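Local structure of type IV pilin structural subunit (Pseudomonas aeruginosa, 3JYZ) at residues T9-G14 against F144-C149; D116-S121 against A125-Q130; E13-A18 against L88-Y93. The protein probably assembles with copies of itself into type IV pili, the thin retractable surface filaments used for attachment and twitching motility. All blocks are in the same frame, centred on the assembly; numbering follows the deposited sequence. Where two conformers were deposited one is given.

Contact 1 of 3, residues T9-G14 against F144-C149; sequences TRVSEG and FAPAQC. With SO4 (sulfate ion), chain B.
Val11 keeps CG1 anti to its backbone N, chi1 174°, which leaves CG2 anti to the carbonyl carbon, and the resulting fork faces the C-terminal tail with one branch for Pro146 and the other for the carbonyl of Phe144. This is a small piece of the type IV pilin fold, in which a long N-terminal helix, of which this truncated fragment keeps the later part in 4-28, packs against an antiparallel sheet and the end of the chain is tied back by the Cys119-Cys149 disulfide. The example illustrates how van der Waals contact alone can fit a loop to a helix. The Val11 and Pro146 side chains cross at about a right angle, and CG1 of Val11 meets CD of Pro146 at 3.7 Å. CG2 of Val11 lies 3.5 Å from O of Phe144, a carbonyl oxygen buried here without a polar partner in the model. One residue further along the helix, Ser12 lays OG along the CB-CG edge of the same ring, 3.6 Å from CB of Pro146. The hydroxyl itself makes a weak hydrogen bond to the carbonyl oxygen of Arg8, so toward the proline it serves as a packing surface. The ring of Phe144 leads away from 9-14 and rests instead on Pro4 and Val7. Beyond Pro146 the tail makes a tight 3-10 turn, with N of Cys149 bonded to O of Pro146 at 3.0 Å. A sulfate ion, probably from the crystallisation liquor, sits at the start of this turn and is also hydrogen-bonded by Arg8 and Arg150. Its O3 accepts a weak, strongly bent bond from N of Ala147, 3.0 Å long with an N-H...O angle of 125°, and lies 3.4 Å from CA of Pro146.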
ATOM      1  N   THR A   9      13.812   8.981   2.466  1.00 14.52           N
ATOM      2  CA  THR A   9      14.401   8.321   1.324  1.00 16.97           C
ATOM      3  C   THR A   9      14.348   6.809   1.553  1.00 15.87           C
ATOM      4  O   THR A   9      14.070   6.048   0.629  1.00 16.11           O
ATOM      5  CB  THR A   9      15.824   8.849   1.050  1.00 22.04           C
ATOM      6  OG1 THR A   9      15.776   9.730  -0.081  1.00 25.71           O
ATOM      7  CG2 THR A   9      16.761   7.709   0.751  1.00 23.77           C
ATOM      8  N   ARG A  10      14.559   6.382   2.778  1.00 14.50           N
ATOM      9  CA  ARG A  10      14.456   4.964   3.101  1.00 14.90           C
ATOM     10  C   ARG A  10      13.010   4.469   3.058  1.00 13.13           C
ATOM     11  O   ARG A  10      12.744   3.361   2.596  1.00 13.20           O
ATOM     12  CB  ARG A  10      15.136   4.665   4.440  1.00 17.10           C
ATOM     13  CG  ARG A  10      16.641   4.886   4.359  1.00 18.66           C
ATOM     14  CD  ARG A  10      17.319   4.882   5.713  1.00 19.85           C
ATOM     15  NE  ARG A  10      18.727   5.243   5.578  1.00 21.40           N
ATOM     16  CZ  ARG A  10      19.566   5.389   6.599  1.00 22.66           C
ATOM     17  NH1 ARG A  10      19.148   5.199   7.841  1.00 22.72           N
ATOM     18  NH2 ARG A  10      20.830   5.725   6.369  1.00 23.33           N
ATOM     19  N   VAL A  11      12.075   5.303   3.511  1.00 12.33           N
ATOM     20  CA  VAL A  11      10.654   4.978   3.394  1.00 11.58           C
ATOM     21  C   VAL A  11      10.247   4.864   1.916  1.00 11.64           C
ATOM     22  O   VAL A  11       9.483   3.975   1.542  1.00 11.93           O
ATOM     23  CB  VAL A  11       9.770   6.002   4.155  1.00 11.41           C
ATOM     24  CG1 VAL A  11       8.299   5.734   3.890  1.00 11.30           C
ATOM     25  CG2 VAL A  11      10.058   5.939   5.650  1.00 11.69           C
ATOM     26  N   SER A  12      10.781   5.741   1.072  1.00 12.95           N
ATOM     27  CA  SER A  12      10.516   5.649  -0.368  1.00 13.96           C
ATOM     28  C   SER A  12      10.948   4.314  -0.972  1.00 15.14           C
ATOM     29  O   SER A  12      10.287   3.811  -1.884  1.00 13.51           O
ATOM     30  CB  SER A  12      11.171   6.806  -1.123  1.00 15.24           C
ATOM     31  OG  SER A  12      10.438   8.001  -0.922  1.00 17.46           O
ATOM     32  N   GLU A  13      12.040   3.771  -0.494  1.00 17.45           N
ATOM     33  CA  GLU A  13      12.408   2.448  -0.946  1.00 19.83           C
ATOM     34  C   GLU A  13      11.362   1.435  -0.793  1.00 19.07           C
ATOM     35  O   GLU A  13      11.229   0.627  -1.635  1.00 18.85           O
ATOM     36  CB  GLU A  13      13.719   2.001  -0.279  1.00 23.54           C
ATOM     37  CG  GLU A  13      14.847   2.874  -0.780  1.00 27.87           C
ATOM     38  CD  GLU A  13      15.975   2.115  -1.494  1.00 31.37           C
ATOM     39  OE1 GLU A  13      16.235   2.353  -2.722  1.00 31.38           O
ATOM     40  OE2 GLU A  13      16.615   1.282  -0.767  1.00 33.55           O
ATOM     41  N   GLY A  14      10.626   1.450   0.324  1.00 17.94           N
ATOM     42  CA  GLY A  14       9.527   0.534   0.561  1.00 18.42           C
ATOM     43  C   GLY A  14       8.419   0.647  -0.465  1.00 17.70           C
ATOM     44  O   GLY A  14       7.781  -0.341  -0.832  1.00 17.36           O
ATOM     45  N   PHE A 144       8.244  12.070   8.287  1.00  8.57           N
ATOM     46  CA  PHE A 144       9.139  11.016   7.821  1.00  8.71           C
ATOM     47  C   PHE A 144       8.590  10.309   6.585  1.00  8.91           C
ATOM     48  O   PHE A 144       9.168   9.332   6.104  1.00  9.90           O
ATOM     49  CB  PHE A 144       9.349   9.981   8.929  1.00  9.66           C
ATOM     50  CG  PHE A 144      10.085  10.510  10.129  1.00 10.70           C
ATOM     51  CD1 PHE A 144      11.283  11.190   9.984  1.00 11.84           C
ATOM     52  CD2 PHE A 144       9.590  10.293  11.402  1.00 11.36           C
ATOM     53  CE1 PHE A 144      11.964  11.658  11.094  1.00 12.25           C
ATOM     54  CE2 PHE A 144      10.265  10.764  12.516  1.00 12.15           C
ATOM     55  CZ  PHE A 144      11.449  11.445  12.358  1.00 11.67           C
ATOM     56  N   ALA A 145       7.458  10.791   6.086  1.00  8.30           N
ATOM     57  CA  ALA A 145       6.836  10.186   4.912  1.00  8.83           C
ATOM     58  C   ALA A 145       7.059  11.028   3.668  1.00  8.51           C
ATOM     59  O   ALA A 145       7.031  12.257   3.742  1.00  8.64           O
ATOM     60  CB  ALA A 145       5.354  10.009   5.163  1.00  8.83           C
ATOM     61  N   PRO A 146       7.261  10.376   2.514  1.00  8.43           N
ATOM     62  CA  PRO A 146       7.362  11.147   1.274  1.00  8.33           C
ATOM     63  C   PRO A 146       6.011  11.772   0.931  1.00  7.90           C
ATOM     64  O   PRO A 146       4.982  11.344   1.456  1.00  7.66           O
ATOM     65  CB  PRO A 146       7.763  10.099   0.235  1.00  9.62           C
ATOM     66  CG  PRO A 146       7.200   8.820   0.761  1.00  9.95           C
ATOM     67  CD  PRO A 146       7.295   8.919   2.275  1.00  8.64           C
ATOM     68  N   ALA A 147       6.014  12.765   0.049  1.00  8.48           N
ATOM     69  CA  ALA A 147       4.820  13.554  -0.241  1.00  8.29           C
ATOM     70  C   ALA A 147       3.526  12.773  -0.529  1.00  8.67           C
ATOM     71  O   ALA A 147       2.450  13.142  -0.044  1.00  9.56           O
ATOM     72  CB  ALA A 147       5.119  14.537  -1.388  1.00  9.14           C
ATOM     73  N   GLN A 148       3.609  11.711  -1.314  0.50  8.11           N
ATOM     74  CA  GLN A 148       2.369  11.045  -1.704  0.50  8.09           C
ATOM     75  C   GLN A 148       1.698  10.312  -0.550  0.50  8.09           C
ATOM     76  O   GLN A 148       0.551   9.887  -0.681  0.50  8.68           O
ATOM     77  CB  GLN A 148       2.577  10.086  -2.871  0.50  8.61           C
ATOM     78  CG  GLN A 148       3.442   8.898  -2.548  0.50  7.47           C
ATOM     79  CD  GLN A 148       4.894   9.165  -2.839  0.50  7.29           C
ATOM     80  OE1 GLN A 148       5.434  10.211  -2.477  0.50  7.03           O
ATOM     81  NE2 GLN A 148       5.543   8.218  -3.506  0.50  9.36           N
ATOM     82  N   CYS A 149       2.390  10.189   0.571  1.00  7.50           N
ATOM     83  CA  CYS A 149       1.863   9.498   1.741  1.00  7.23           C
ATOM     84  C   CYS A 149       1.559  10.375   2.939  1.00  7.55           C
ATOM     85  O   CYS A 149       1.121   9.889   3.888  1.00  8.33           O
ATOM     86  CB  CYS A 149       2.834   8.449   2.226  1.00  7.14           C
ATOM     87  SG  CYS A 149       3.296   7.189   0.949  1.00  8.11           S
TER
HETATM   88  S   SO4 B 201       9.194  15.269  -0.224  0.50 11.62           S
HETATM   89  O1  SO4 B 201      10.678  15.394   0.379  0.50 27.34           O
HETATM   90  O2  SO4 B 201       9.386  15.126  -1.607  0.50 31.22           O
HETATM   91  O3  SO4 B 201       8.625  14.184   0.446  0.50 28.15           O
HETATM   92  O4  SO4 B 201       8.598  16.555   0.096  0.50 13.68           O

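Contact 2 of 3, residues D116-S121 against A125-Q130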
ATOM      1  N   ASP A 116      -6.247   2.918  -9.248  1.00 11.43           N
ATOM      2  CA  ASP A 116      -5.589   4.056  -8.617  1.00 11.06           C
ATOM      3  C   ASP A 116      -5.234   3.660  -7.191  1.00 10.66           C
ATOM      4  O   ASP A 116      -5.973   2.919  -6.541  1.00 12.86           O
ATOM      5  CB  ASP A 116      -6.520   5.270  -8.573  1.00 12.85           C
ATOM      6  CG  ASP A 116      -6.909   5.773  -9.954  1.00 14.79           C
ATOM      7  OD1 ASP A 116      -6.162   5.529 -10.923  1.00 16.48           O
ATOM      8  OD2 ASP A 116      -7.971   6.421 -10.052  1.00 15.03           O
ATOM      9  N   TRP A 117      -4.102   4.149  -6.703  1.00 10.20           N
ATOM     10  CA  TRP A 117      -3.651   3.825  -5.364  1.00 10.41           C
ATOM     11  C   TRP A 117      -3.484   5.076  -4.520  1.00 11.09           C
ATOM     12  O   TRP A 117      -2.914   6.078  -4.973  1.00 12.28           O
ATOM     13  CB  TRP A 117      -2.318   3.081  -5.426  1.00 10.53           C
ATOM     14  CG  TRP A 117      -2.416   1.697  -5.983  1.00  9.83           C
ATOM     15  CD1 TRP A 117      -2.342   1.330  -7.299  1.00 10.21           C
ATOM     16  CD2 TRP A 117      -2.583   0.490  -5.238  1.00  9.66           C
ATOM     17  NE1 TRP A 117      -2.463  -0.040  -7.416  1.00 10.60           N
ATOM     18  CE2 TRP A 117      -2.612  -0.578  -6.159  1.00  9.54           C
ATOM     19  CE3 TRP A 117      -2.718   0.202  -3.875  1.00  9.54           C
ATOM     20  CZ2 TRP A 117      -2.774  -1.902  -5.763  1.00  9.18           C
ATOM     21  CZ3 TRP A 117      -2.871  -1.112  -3.480  1.00  9.25           C
ATOM     22  CH2 TRP A 117      -2.899  -2.149  -4.421  1.00  9.06           C
ATOM     23  N   ALA A 118      -3.988   5.004  -3.295  1.00  9.84           N
ATOM     24  CA  ALA A 118      -3.793   6.041  -2.289  1.00  9.53           C
ATOM     25  C   ALA A 118      -2.798   5.550  -1.246  1.00  8.76           C
ATOM     26  O   ALA A 118      -2.913   4.418  -0.761  1.00  9.75           O
ATOM     27  CB  ALA A 118      -5.123   6.371  -1.624  1.00 10.27           C
ATOM     28  N   CYS A 119      -1.810   6.380  -0.922  1.00  7.61           N
ATOM     29  CA  CYS A 119      -0.867   6.041   0.135  1.00  7.24           C
ATOM     30  C   CYS A 119      -1.155   6.882   1.360  1.00  7.23           C
ATOM     31  O   CYS A 119      -1.280   8.103   1.252  1.00  8.24           O
ATOM     32  CB  CYS A 119       0.571   6.288  -0.309  1.00  8.06           C
ATOM     33  SG  CYS A 119       1.776   5.834   0.985  1.00  8.61           S
ATOM     34  N   THR A 120      -1.290   6.243   2.528  1.00  7.54           N
ATOM     35  CA  THR A 120      -1.509   6.953   3.744  1.00  8.84           C
ATOM     36  C   THR A 120      -0.472   6.570   4.855  1.00  9.94           C
ATOM     37  O   THR A 120      -0.066   5.470   4.954  1.00 11.54           O
ATOM     38  CB  THR A 120      -2.942   6.755   4.292  1.00  9.93           C
ATOM     39  OG1 THR A 120      -3.203   5.371   4.385  1.00 10.19           O
ATOM     40  CG2 THR A 120      -3.961   7.405   3.391  1.00  9.63           C
ATOM     41  N   SER A 121      -0.076   7.559   5.608  1.00  8.58           N
ATOM     42  CA  SER A 121       0.794   7.405   6.753  1.00  7.85           C
ATOM     43  C   SER A 121      -0.053   7.762   7.989  1.00  9.08           C
ATOM     44  O   SER A 121      -1.205   7.616   7.988  1.00 12.58           O
ATOM     45  CB  SER A 121       1.964   8.376   6.630  1.00  7.40           C
ATOM     46  OG  SER A 121       1.494   9.685   6.657  1.00  8.63           O
ATOM     47  N   ALA A 125      -3.333  13.714   3.961  1.00  9.19           N
ATOM     48  CA  ALA A 125      -3.668  14.960   3.277  1.00  9.90           C
ATOM     49  C   ALA A 125      -3.515  14.867   1.759  1.00  9.60           C
ATOM     50  O   ALA A 125      -4.311  15.448   1.019  1.00 10.49           O
ATOM     51  CB  ALA A 125      -2.835  16.122   3.822  1.00  9.79           C
ATOM     52  N   THR A 126      -2.492  14.165   1.284  1.00  8.73           N
ATOM     53  CA  THR A 126      -2.259  14.103  -0.150  1.00  9.08           C
ATOM     54  C   THR A 126      -3.319  13.270  -0.840  1.00  9.10           C
ATOM     55  O   THR A 126      -3.909  13.713  -1.821  1.00  9.52           O
ATOM     56  CB  THR A 126      -0.860  13.561  -0.460  1.00 10.04           C
ATOM     57  OG1 THR A 126       0.106  14.460   0.088  1.00 10.75           O
ATOM     58  CG2 THR A 126      -0.643  13.431  -1.963  1.00 11.33           C
ATOM     59  N   ALA A 127      -3.583  12.078  -0.313  1.00  9.07           N
ATOM     60  CA  ALA A 127      -4.627  11.235  -0.885  1.00  9.91           C
ATOM     61  C   ALA A 127      -5.968  11.962  -0.862  1.00 10.80           C
ATOM     62  O   ALA A 127      -6.742  11.893  -1.823  1.00 10.94           O
ATOM     63  CB  ALA A 127      -4.721   9.906  -0.149  1.00 11.02           C
ATOM     64  N   THR A 128      -6.242  12.656   0.234  1.00 10.22           N
ATOM     65  CA  THR A 128      -7.482  13.413   0.348  1.00 10.36           C
ATOM     66  C   THR A 128      -7.581  14.485  -0.737  1.00 11.93           C
ATOM     67  O   THR A 128      -8.625  14.637  -1.376  1.00 13.04           O
ATOM     68  CB  THR A 128      -7.610  14.052   1.739  1.00 11.00           C
ATOM     69  OG1 THR A 128      -7.647  13.020   2.733  1.00 13.15           O
ATOM     70  CG2 THR A 128      -8.887  14.873   1.844  1.00 11.52           C
ATOM     71  N   ALA A 129      -6.490  15.213  -0.956  1.00 11.63           N
ATOM     72  CA  ALA A 129      -6.467  16.239  -1.997  1.00 13.12           C
ATOM     73  C   ALA A 129      -6.619  15.643  -3.404  1.00 14.08           C
ATOM     74  O   ALA A 129      -7.124  16.304  -4.317  1.00 14.40           O
ATOM     75  CB  ALA A 129      -5.191  17.079  -1.896  1.00 13.71           C
ATOM     76  N   GLN A 130      -6.179  14.399  -3.580  1.00 14.33           N
ATOM     77  CA  GLN A 130      -6.276  13.720  -4.872  1.00 14.67           C
ATOM     78  C   GLN A 130      -7.663  13.116  -5.069  1.00 14.90           C
ATOM     79  O   GLN A 130      -7.930  12.481  -6.095  1.00 15.68           O
ATOM     80  CB  GLN A 130      -5.204  12.633  -4.993  1.00 16.25           C
ATOM     81  CG  GLN A 130      -3.780  13.148  -5.188  1.00 18.67           C
ATOM     82  CD  GLN A 130      -2.726  12.070  -4.997  1.00 21.82           C
ATOM     83  OE1 GLN A 130      -1.560  12.252  -5.357  1.00 23.06           O
ATOM     84  NE2 GLN A 130      -3.136  10.931  -4.448  1.00 23.27           N
TER
HETATM   85  O   HOH W   1      -2.092  10.718   1.752  1.00  8.65           O
HETATM   86  O   HOH W   2      -1.452   8.981  -2.242  1.00 13.48           O
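Strand 116-120 and helix 125-129 run roughly antiparallel, with 150° between their directions and axes 7.5 Å apart, and are closest where the CA atoms of Ala118 and Ala127 stand 5.4 Å from each other. Such an approach depends on small side chains: the methyl of Ala127 points at the strand and meets CB of Ala118 at 3.9 Å. The same methyl lies near the carbonyl oxygen of Cys119 and, more loosely, the CG2 methyl of Thr120, whose hydroxyl is engaged elsewhere, with the carbonyl oxygen of Ala136. Phe132 and Met135, from the loop that follows the helix, touch Ala118 and Ala127 and extend the apolar patch.

Beside the methyls, water completes the joint. Asp116, Ala118 and Thr120 spend their backbone bonds on strand 87-95, whereas the N and O of Cys119 face the helix. One water donates to O of Cys119 at 2.8 Å and accepts from N of Ala127 at 2.9 Å, so it occupies an N-H of the helix's first turn as well as a strand carbonyl. A second accepts from N of Cys119 at 2.9 Å and, weakly, from NE2 of Gln130 at 3.4 Å. The nearly extended Gln130 side chain, chi2 167°, carries its amide from the end of the helix across toward the strand and that water.

With Cys119 joined to Cys149, the end of this strand and the short helix form the first part of the disulfide-bounded loop, the D-region characteristic of type IV pilins, which here folds back over the last strand of the sheet.

Contact 3 of 3, residues E13-A18 against L88-Y93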
ATOM      1  N   GLU A  13      12.040   3.771  -0.494  1.00 17.45           N
ATOM      2  CA  GLU A  13      12.408   2.448  -0.946  1.00 19.83           C
ATOM      3  C   GLU A  13      11.362   1.435  -0.793  1.00 19.07           C
ATOM      4  O   GLU A  13      11.229   0.627  -1.635  1.00 18.85           O
ATOM      5  CB  GLU A  13      13.719   2.001  -0.279  1.00 23.54           C
ATOM      6  CG  GLU A  13      14.847   2.874  -0.780  1.00 27.87           C
ATOM      7  CD  GLU A  13      15.975   2.115  -1.494  1.00 31.37           C
ATOM      8  OE1 GLU A  13      16.235   2.353  -2.722  1.00 31.38           O
ATOM      9  OE2 GLU A  13      16.615   1.282  -0.767  1.00 33.55           O
ATOM     10  N   GLY A  14      10.626   1.450   0.324  1.00 17.94           N
ATOM     11  CA  GLY A  14       9.527   0.534   0.561  1.00 18.42           C
ATOM     12  C   GLY A  14       8.419   0.647  -0.465  1.00 17.70           C
ATOM     13  O   GLY A  14       7.781  -0.341  -0.832  1.00 17.36           O
ATOM     14  N   LEU A  15       8.164   1.863  -0.923  1.00 16.14           N
ATOM     15  CA  LEU A  15       7.135   2.072  -1.928  1.00 15.24           C
ATOM     16  C   LEU A  15       7.536   1.377  -3.219  1.00 15.89           C
ATOM     17  O   LEU A  15       6.713   0.758  -3.886  1.00 16.16           O
ATOM     18  CB  LEU A  15       6.897   3.568  -2.148  1.00 14.57           C
ATOM     19  CG  LEU A  15       6.272   4.266  -0.937  1.00 15.12           C
ATOM     20  CD1 LEU A  15       6.192   5.762  -1.182  1.00 15.93           C
ATOM     21  CD2 LEU A  15       4.885   3.705  -0.660  1.00 15.07           C
ATOM     22  N   VAL A  16       8.813   1.464  -3.561  1.00 15.67           N
ATOM     23  CA  VAL A  16       9.308   0.814  -4.765  1.00 16.32           C
ATOM     24  C   VAL A  16       9.167  -0.712  -4.641  1.00 15.63           C
ATOM     25  O   VAL A  16       8.826  -1.407  -5.602  1.00 15.11           O
ATOM     26  CB  VAL A  16      10.767   1.230  -5.046  1.00 18.07           C
ATOM     27  CG1 VAL A  16      11.337   0.430  -6.207  1.00 18.97           C
ATOM     28  CG2 VAL A  16      10.831   2.721  -5.335  1.00 18.65           C
ATOM     29  N   LEU A  17       9.397  -1.227  -3.440  1.00 16.98           N
ATOM     30  CA  LEU A  17       9.266  -2.655  -3.158  1.00 17.35           C
ATOM     31  C   LEU A  17       7.825  -3.174  -3.331  1.00 17.45           C
ATOM     32  O   LEU A  17       7.604  -4.359  -3.594  1.00 19.33           O
ATOM     33  CB  LEU A  17       9.774  -2.920  -1.733  1.00 18.32           C
ATOM     34  CG  LEU A  17      10.477  -4.219  -1.326  1.00 18.57           C
ATOM     35  CD1 LEU A  17      11.718  -4.502  -2.160  1.00 18.38           C
ATOM     36  CD2 LEU A  17      10.834  -4.181   0.156  1.00 17.40           C
ATOM     37  N   ALA A  18       6.843  -2.286  -3.189  1.00 14.66           N
ATOM     38  CA  ALA A  18       5.442  -2.654  -3.377  1.00 13.89           C
ATOM     39  C   ALA A  18       4.967  -2.614  -4.837  1.00 13.27           C
ATOM     40  O   ALA A  18       3.880  -3.096  -5.158  1.00 12.60           O
ATOM     41  CB  ALA A  18       4.540  -1.771  -2.508  1.00 13.86           C
ATOM     42  N   LEU A  88       2.984   2.115   6.385  1.00  7.64           N
ATOM     43  CA  LEU A  88       2.236   2.826   5.368  1.00  7.98           C
ATOM     44  C   LEU A  88       1.148   1.901   4.828  1.00  8.53           C
ATOM     45  O   LEU A  88       1.324   0.679   4.788  1.00  9.26           O
ATOM     46  CB  LEU A  88       3.150   3.243   4.215  1.00  8.17           C
ATOM     47  CG  LEU A  88       4.222   4.284   4.498  1.00  8.03           C
ATOM     48  CD1 LEU A  88       5.015   4.587   3.222  1.00  9.04           C
ATOM     49  CD2 LEU A  88       3.585   5.557   5.070  1.00  7.63           C
ATOM     50  N   ILE A  89       0.032   2.493   4.411  1.00  8.04           N
ATOM     51  CA  ILE A  89      -1.067   1.752   3.818  1.00  8.14           C
ATOM     52  C   ILE A  89      -1.250   2.196   2.365  1.00  8.09           C
ATOM     53  O   ILE A  89      -1.289   3.396   2.082  1.00  8.34           O
ATOM     54  CB  ILE A  89      -2.386   2.000   4.568  1.00  9.88           C
ATOM     55  CG1 ILE A  89      -2.216   1.784   6.077  1.00 12.42           C
ATOM     56  CG2 ILE A  89      -3.498   1.123   3.983  1.00 11.08           C
ATOM     57  CD1 ILE A  89      -1.804   0.396   6.451  1.00 12.79           C
ATOM     58  N   LEU A  90      -1.339   1.237   1.451  1.00  7.69           N
ATOM     59  CA  LEU A  90      -1.649   1.517   0.050  1.00  7.63           C
ATOM     60  C   LEU A  90      -3.025   0.928  -0.251  1.00  7.69           C
ATOM     61  O   LEU A  90      -3.214  -0.284  -0.175  1.00  7.84           O
ATOM     62  CB  LEU A  90      -0.604   0.911  -0.892  1.00  9.07           C
ATOM     63  CG  LEU A  90       0.867   1.165  -0.552  1.00 10.89           C
ATOM     64  CD1 LEU A  90       1.810   0.549  -1.596  1.00 11.61           C
ATOM     65  CD2 LEU A  90       1.163   2.642  -0.399  1.00 12.84           C
ATOM     66  N   SER A  91      -3.977   1.790  -0.601  1.00  8.35           N
ATOM     67  CA  SER A  91      -5.368   1.380  -0.789  1.00  8.63           C
ATOM     68  C   SER A  91      -5.754   1.541  -2.257  1.00  9.18           C
ATOM     69  O   SER A  91      -5.637   2.635  -2.811  1.00  8.86           O
ATOM     70  CB  SER A  91      -6.282   2.240   0.088  1.00  8.97           C
ATOM     71  OG  SER A  91      -5.952   2.106   1.467  1.00 10.06           O
ATOM     72  N   PRO A  92      -6.200   0.451  -2.901  1.00  8.80           N
ATOM     73  CA  PRO A  92      -6.534   0.491  -4.334  1.00  8.89           C
ATOM     74  C   PRO A  92      -8.004   0.800  -4.643  1.00  9.03           C
ATOM     75  O   PRO A  92      -8.910   0.419  -3.895  1.00  8.73           O
ATOM     76  CB  PRO A  92      -6.208  -0.926  -4.815  1.00  8.18           C
ATOM     77  CG  PRO A  92      -6.373  -1.791  -3.595  1.00  9.33           C
ATOM     78  CD  PRO A  92      -6.205  -0.921  -2.360  1.00  9.44           C
ATOM     79  N   TYR A  93      -8.216   1.483  -5.768  1.00  8.75           N
ATOM     80  CA  TYR A  93      -9.547   1.853  -6.244  1.00  8.49           C
ATOM     81  C   TYR A  93      -9.628   1.612  -7.735  1.00  9.84           C
ATOM     82  O   TYR A  93      -8.637   1.711  -8.439  1.00 11.34           O
ATOM     83  CB  TYR A  93      -9.819   3.338  -5.974  1.00  9.28           C
ATOM     84  CG  TYR A  93      -9.802   3.664  -4.507  1.00  8.68           C
ATOM     85  CD1 TYR A  93      -8.598   3.804  -3.821  1.00  9.67           C
ATOM     86  CD2 TYR A  93     -10.987   3.799  -3.795  1.00 10.01           C
ATOM     87  CE1 TYR A  93      -8.583   4.077  -2.469  1.00 10.34           C
ATOM     88  CE2 TYR A  93     -10.977   4.076  -2.434  1.00 10.58           C
ATOM     89  CZ  TYR A  93      -9.766   4.214  -1.777  1.00 10.92           C
ATOM     90  OH  TYR A  93      -9.744   4.495  -0.419  1.00 12.40           O
TER
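Apolar contact between Leu15 and Ala18 of the helix and Leu88 and Leu90 of the strand joins the segments, methyl against methyl. Leu15 and Leu90 approach each other with their CD2 branches, 3.9 Å apart. The same CD2 of Leu15 is 4.0 Å from CD1 of Leu88, and those two side chains cross at about a right angle. Leu90 then uses its other branch: with CD1 anti to CA, chi2 -178°, it extends straight from the strand toward the helix and meets CB of Ala18 at 3.7 Å. One methyl of Leu15 thus fits against two leucines of the strand, while each branch of Leu90 serves a different residue of the helix, one turn apart.

Backbone geometry sets the spacing. The short segments run in similar directions, 35° between them, with axes 10.8 Å apart, a distance bridged by leucines coming from both sides at one end and by a leucine reaching to an alanine at the other. This layer of side chains is the hydrophobic core of the type IV pilin fold, where the long N-terminal helix lies across one face of the antiparallel sheet. The alternation of a strand does the sorting: Leu88 and Leu90 point to the helix, while Ile89 between them turns to the other face.

Hydrogen bonding belongs to the strand's flanks. Leu88 and Leu90 bond through their backbones to Ile72 and Ile70 on one neighbouring strand, and Ile89 and Ser91 to Thr120 and Ala118 on the other, so the leucines are held in a central strand. Farther along, Tyr93 meets the ring of Phe132 with planes at about 50°, and its OH is hydrogen-bonded to O of Thr133.

Contacts 1 and 3 use successive turns of helix 4-28, yet their settings differ. The centre of contact 3 lies about 3 Å from that of the chain and the contact is purely apolar, whereas contact 1, whose centre is about 12 Å out, is partly buried and mixes methyls, a hydroxyl and a nearby anion. Contact 2 is buried too, but at the sheet's edge, where waters share the work with alanine methyls. Strands 114-120 and 87-95 are neighbours, so contacts 2 and 3 are joined by backbone hydrogen bonds such as Asp116 O to Tyr93 N. The disulfide and a probable hydrogen bond from Thr126 OG1 to Ala147 O tie contact 2 to contact 1.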